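Local coordinates for aldehyde dehydrogenase (Listeria monocytogenes, PDB 3K9D), which probably oxidises an aldehyde substrate, with NAD or NADP accepting the electrons, at residues Leu54-Met57 with Ala58-Thr62; Thr351-Thr354 with Trp355-Cys359. All coordinates share one frame; numbering follows the deposited sequence.

Contact 1: Leu54-Met57 with Ala58-Thr62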
loop_
_atom_site.group_PDB
_atom_site.type_symbol
_atom_site.label_atom_id
_atom_site.label_comp_id
_atom_site.label_asym_id
_atom_site.label_seq_id
_atom_site.Cartn_x
_atom_site.Cartn_y
_atom_site.Cartn_z
ATOM N N LEU A 54 -1.282 -0.403 33.020
ATOM C CA LEU A 54 -1.771 0.258 31.817
ATOM C C LEU A 54 -3.233 -0.064 31.527
ATOM O O LEU A 54 -3.996 0.829 31.160
ATOM C CB LEU A 54 -0.880 -0.103 30.627
ATOM C CG LEU A 54 0.563 0.385 30.776
ATOM C CD1 LEU A 54 1.422 -0.171 29.651
ATOM C CD2 LEU A 54 0.615 1.937 30.839
ATOM N N ALA A 55 -3.616 -1.334 31.703
ATOM C CA ALA A 55 -5.029 -1.757 31.629
ATOM C C ALA A 55 -5.916 -0.962 32.585
ATOM O O ALA A 55 -6.967 -0.481 32.173
ATOM C CB ALA A 55 -5.162 -3.243 31.924
ATOM N N LYS A 56 -5.486 -0.815 33.846
ATOM C CA LYS A 56 -6.255 -0.027 34.833
ATOM C C LYS A 56 -6.340 1.455 34.473
ATOM O O LYS A 56 -7.412 2.035 34.583
ATOM C CB LYS A 56 -5.726 -0.198 36.268
ATOM C CG LYS A 56 -6.667 0.326 37.381
ATOM C CD LYS A 56 -8.141 -0.073 37.162
ATOM C CE LYS A 56 -8.979 0.169 38.392
ATOM N NZ LYS A 56 -10.343 0.658 38.081
ATOM N N MET A 57 -5.220 2.054 34.045
ATOM C CA MET A 57 -5.214 3.446 33.553
ATOM C C MET A 57 -6.253 3.661 32.438
ATOM O O MET A 57 -7.085 4.570 32.523
ATOM C CB MET A 57 -3.812 3.889 33.083
ATOM C CG MET A 57 -2.812 4.143 34.211
ATOM S SD MET A 57 -1.195 4.791 33.708
ATOM C CE MET A 57 -1.564 6.551 33.667
ATOM N N ALA A 58 -6.226 2.796 31.429
ATOM C CA ALA A 58 -7.117 2.910 30.269
ATOM C C ALA A 58 -8.586 2.718 30.658
ATOM O O ALA A 58 -9.467 3.429 30.151
ATOM C CB ALA A 58 -6.708 1.916 29.186
ATOM N N HIS A 59 -8.830 1.783 31.576
ATOM C CA HIS A 59 -10.169 1.506 32.093
ATOM C C HIS A 59 -10.720 2.709 32.861
ATOM O O HIS A 59 -11.866 3.102 32.645
ATOM C CB HIS A 59 -10.162 0.234 32.970
ATOM C CG HIS A 59 -11.505 -0.133 33.522
ATOM N ND1 HIS A 59 -11.778 -0.153 34.873
ATOM C CD2 HIS A 59 -12.654 -0.492 32.904
ATOM C CE1 HIS A 59 -13.038 -0.499 35.062
ATOM N NE2 HIS A 59 -13.593 -0.708 33.883
ATOM N N GLU A 60 -9.894 3.305 33.728
ATOM C CA GLU A 60 -10.309 4.456 34.527
ATOM C C GLU A 60 -10.499 5.724 33.680
ATOM O O GLU A 60 -11.445 6.487 33.893
ATOM C CB GLU A 60 -9.299 4.748 35.646
ATOM C CG GLU A 60 -9.188 3.704 36.765
ATOM C CD GLU A 60 -7.973 3.944 37.678
ATOM O OE1 GLU A 60 -7.079 4.731 37.294
ATOM O OE2 GLU A 60 -7.910 3.341 38.774
ATOM N N GLU A 61 -9.581 5.963 32.745
ATOM C CA GLU A 61 -9.621 7.181 31.936
ATOM C C GLU A 61 -10.772 7.191 30.935
ATOM O O GLU A 61 -11.522 8.156 30.871
ATOM C CB GLU A 61 -8.308 7.386 31.184
ATOM C CG GLU A 61 -8.077 8.838 30.753
ATOM C CD GLU A 61 -6.749 9.015 30.059
ATOM O OE1 GLU A 61 -6.017 8.012 29.930
ATOM O OE2 GLU A 61 -6.449 10.154 29.640
ATOM N N THR A 62 -10.900 6.118 30.162
ATOM C CA THR A 62 -11.891 6.066 29.073
ATOM C C THR A 62 -13.284 5.718 29.584
ATOM O O THR A 62 -14.297 6.127 29.003
ATOM C CB THR A 62 -11.514 5.037 27.978
ATOM O OG1 THR A 62 -11.452 3.712 28.541
ATOM C CG2 THR A 62 -10.170 5.381 27.330
HETATM O O HOH W 1 -5.146 6.984 32.550
#
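The last two turns of the amphipathic helix 51-62 make up this contact, in which Lys56 meets His59 and Glu60 on one flank while the other flank packs against the protein. Four successive i to i+4 backbone bonds run through it, from Ala58 N to Leu54 O through Glu61 N to Met57 O, the latter 2.9 Å long. The chain of Lys56 starts with CG opposite its backbone N (chi1 -166°) and then bends at chi2, which carries it along the helix across the chain of Glu60 at about a right angle. Lys56 CE comes within 3.4 Å of Glu60 OE2, but the ammonium group itself stays farther off, in a long salt bridge. Lys56 NZ also lies at the edge of the His59 imidazole, in its plane, 3.6 Å from His59 ND1.

On the inner flank, Leu54 and Met57 rest on helix 148-164, Ala55 on helix 67-85, and Ala58 on Pro121. A water bridges Glu61 OE1, at 2.9 Å, and Met57 O, the latter weakly, and the Glu61 carboxylate accepts from the backbone N of Lys149 and of Ala150. At the C-terminal end, Ala58 O takes two donors from opposite faces of its plane, Thr62 N and Thr62 OG1, the hydroxyl at 2.6 Å.

Glu61 thus probably offsets the partial positive charge at the start of helix 148-164, whereas the 3.7 Å separation of Lys56 NZ and Glu60 OE2 probably gives only a modest electrostatic attraction.

Contact 2: Thr351-Thr354 with Trp355-Cys359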
loop_
_atom_site.group_PDB
_atom_site.type_symbol
_atom_site.label_atom_id
_atom_site.label_comp_id
_atom_site.label_asym_id
_atom_site.label_seq_id
_atom_site.Cartn_x
_atom_site.Cartn_y
_atom_site.Cartn_z
ATOM N N THR A 351 -32.814 -14.688 10.987
ATOM C CA THR A 351 -33.196 -16.035 10.571
ATOM C C THR A 351 -33.309 -16.118 9.041
ATOM O O THR A 351 -34.020 -15.335 8.407
ATOM C CB THR A 351 -34.509 -16.480 11.235
ATOM O OG1 THR A 351 -34.428 -16.248 12.653
ATOM C CG2 THR A 351 -34.784 -17.971 10.971
ATOM N N ALA A 352 -32.556 -17.053 8.475
ATOM C CA ALA A 352 -32.550 -17.375 7.045
ATOM C C ALA A 352 -33.045 -18.812 6.890
ATOM O O ALA A 352 -33.120 -19.534 7.886
ATOM C CB ALA A 352 -31.142 -17.236 6.505
ATOM N N GLU A 353 -33.385 -19.236 5.668
ATOM C CA GLU A 353 -33.905 -20.591 5.466
ATOM C C GLU A 353 -32.788 -21.580 5.150
ATOM O O GLU A 353 -32.797 -22.704 5.642
ATOM C CB GLU A 353 -34.997 -20.668 4.382
ATOM C CG GLU A 353 -36.136 -19.648 4.466
ATOM C CD GLU A 353 -36.716 -19.490 5.857
ATOM O OE1 GLU A 353 -37.101 -20.511 6.469
ATOM O OE2 GLU A 353 -36.793 -18.331 6.328
ATOM N N THR A 354 -31.830 -21.142 4.330
ATOM C CA THR A 354 -30.746 -21.986 3.821
ATOM C C THR A 354 -29.385 -21.324 4.081
ATOM O O THR A 354 -29.322 -20.162 4.473
ATOM C CB THR A 354 -30.899 -22.211 2.289
ATOM O OG1 THR A 354 -30.851 -20.938 1.624
ATOM C CG2 THR A 354 -32.239 -22.910 1.952
ATOM N N TRP A 355 -28.295 -22.047 3.850
ATOM C CA TRP A 355 -26.964 -21.412 3.881
ATOM C C TRP A 355 -26.770 -20.401 2.746
ATOM O O TRP A 355 -26.031 -19.439 2.898
ATOM C CB TRP A 355 -25.814 -22.423 3.891
ATOM C CG TRP A 355 -25.559 -23.191 2.603
ATOM C CD1 TRP A 355 -26.016 -24.439 2.292
ATOM C CD2 TRP A 355 -24.720 -22.789 1.498
ATOM N NE1 TRP A 355 -25.537 -24.834 1.058
ATOM C CE2 TRP A 355 -24.750 -23.837 0.546
ATOM C CE3 TRP A 355 -23.970 -21.640 1.215
ATOM C CZ2 TRP A 355 -24.053 -23.769 -0.665
ATOM C CZ3 TRP A 355 -23.281 -21.572 0.001
ATOM C CH2 TRP A 355 -23.336 -22.626 -0.920
ATOM N N GLN A 356 -27.437 -20.647 1.622
ATOM C CA GLN A 356 -27.383 -19.772 0.463
ATOM C C GLN A 356 -28.002 -18.418 0.840
ATOM O O GLN A 356 -27.419 -17.369 0.553
ATOM C CB GLN A 356 -28.088 -20.418 -0.737
ATOM C CG GLN A 356 -27.387 -21.663 -1.329
ATOM C CD GLN A 356 -27.914 -22.996 -0.790
ATOM O OE1 GLN A 356 -28.415 -23.082 0.331
ATOM N NE2 GLN A 356 -27.789 -24.045 -1.590
ATOM N N GLU A 357 -29.129 -18.452 1.552
ATOM C CA GLU A 357 -29.808 -17.226 1.999
ATOM C C GLU A 357 -28.988 -16.502 3.059
ATOM O O GLU A 357 -28.921 -15.282 3.069
ATOM C CB GLU A 357 -31.219 -17.523 2.515
ATOM C CG GLU A 357 -32.098 -16.262 2.561
ATOM C CD GLU A 357 -33.390 -16.435 3.339
ATOM O OE1 GLU A 357 -34.090 -15.426 3.542
ATOM O OE2 GLU A 357 -33.711 -17.563 3.745
ATOM N N ALA A 358 -28.334 -17.281 3.915
ATOM C CA ALA A 358 -27.466 -16.774 4.957
ATOM C C ALA A 358 -26.260 -16.017 4.369
ATOM O O ALA A 358 -25.886 -14.942 4.858
ATOM C CB ALA A 358 -27.011 -17.905 5.811
ATOM N N CYS A 359 -25.673 -16.605 3.325
ATOM C CA CYS A 359 -24.652 -15.971 2.492
ATOM C C CYS A 359 -25.123 -14.633 1.890
ATOM O O CYS A 359 -24.445 -13.626 2.049
ATOM C CB CYS A 359 -24.235 -16.936 1.385
ATOM S SG CYS A 359 -23.450 -16.190 -0.071
#
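Glu357 OE2 accepts from Glu353 N at 2.6 Å, the carboxylate of the third helical residue reaching back to the backbone just before the helix. The donor comes from above the carboxylate plane, 36° out of it. With CG opposite its own backbone N (chi1 -162°) and the rest of the chain extended, Glu357 runs back past Ala352, whose CB lies 3.8 Å from Glu357 OE2.

Thr354 is the N-cap. A chi1 of 60° swings its hydroxyl in over the first turn, where Thr354 OG1 receives Glu357 N at 3.0 Å. The first i to i+4 bond of the helix follows, Ala358 N to Thr354 O. Gln356 turns back so that its OE1 comes within 3.3 Å of Thr354 CB, and its amide carbon lies over one face of the Trp355 indole, toward the rim.

Glu353 runs beside Glu357 and points the same way, leaving Glu353 OE2 and Glu357 OE2 4.1 Å apart. Arg261, in a salt bridge with Glu353, probably eases the repulsion between the two carboxylates.

The turn joins strand 346-352, near the middle of a seven-stranded parallel sheet, to helix 355-368. Ala352 bonds through its backbone to Val259 of the adjacent strand, Ala358 packs on Phe225 of strand 223-226, and Trp355 reaches both Phe225 and helix 382-391.

Contact 1 and contact 2 lie in separate parts of the chain, their centres about 41 Å apart and their nearest atoms about 33 Å apart, so neither touches the other. Both mark helix ends, but opposite ones: residues 54-62 take in the C-terminal turns of helix 51-62, whereas residues 351-359 lead into the N-terminus of helix 355-368. In each a glutamate carboxylate accepts from backbone N-H: two groups of another helix in contact 1, one from the turn just before its own helix in contact 2. Contact 2 lies farther out, its centre about 29 Å from the centre of the chain, against about 18 Å for contact 1.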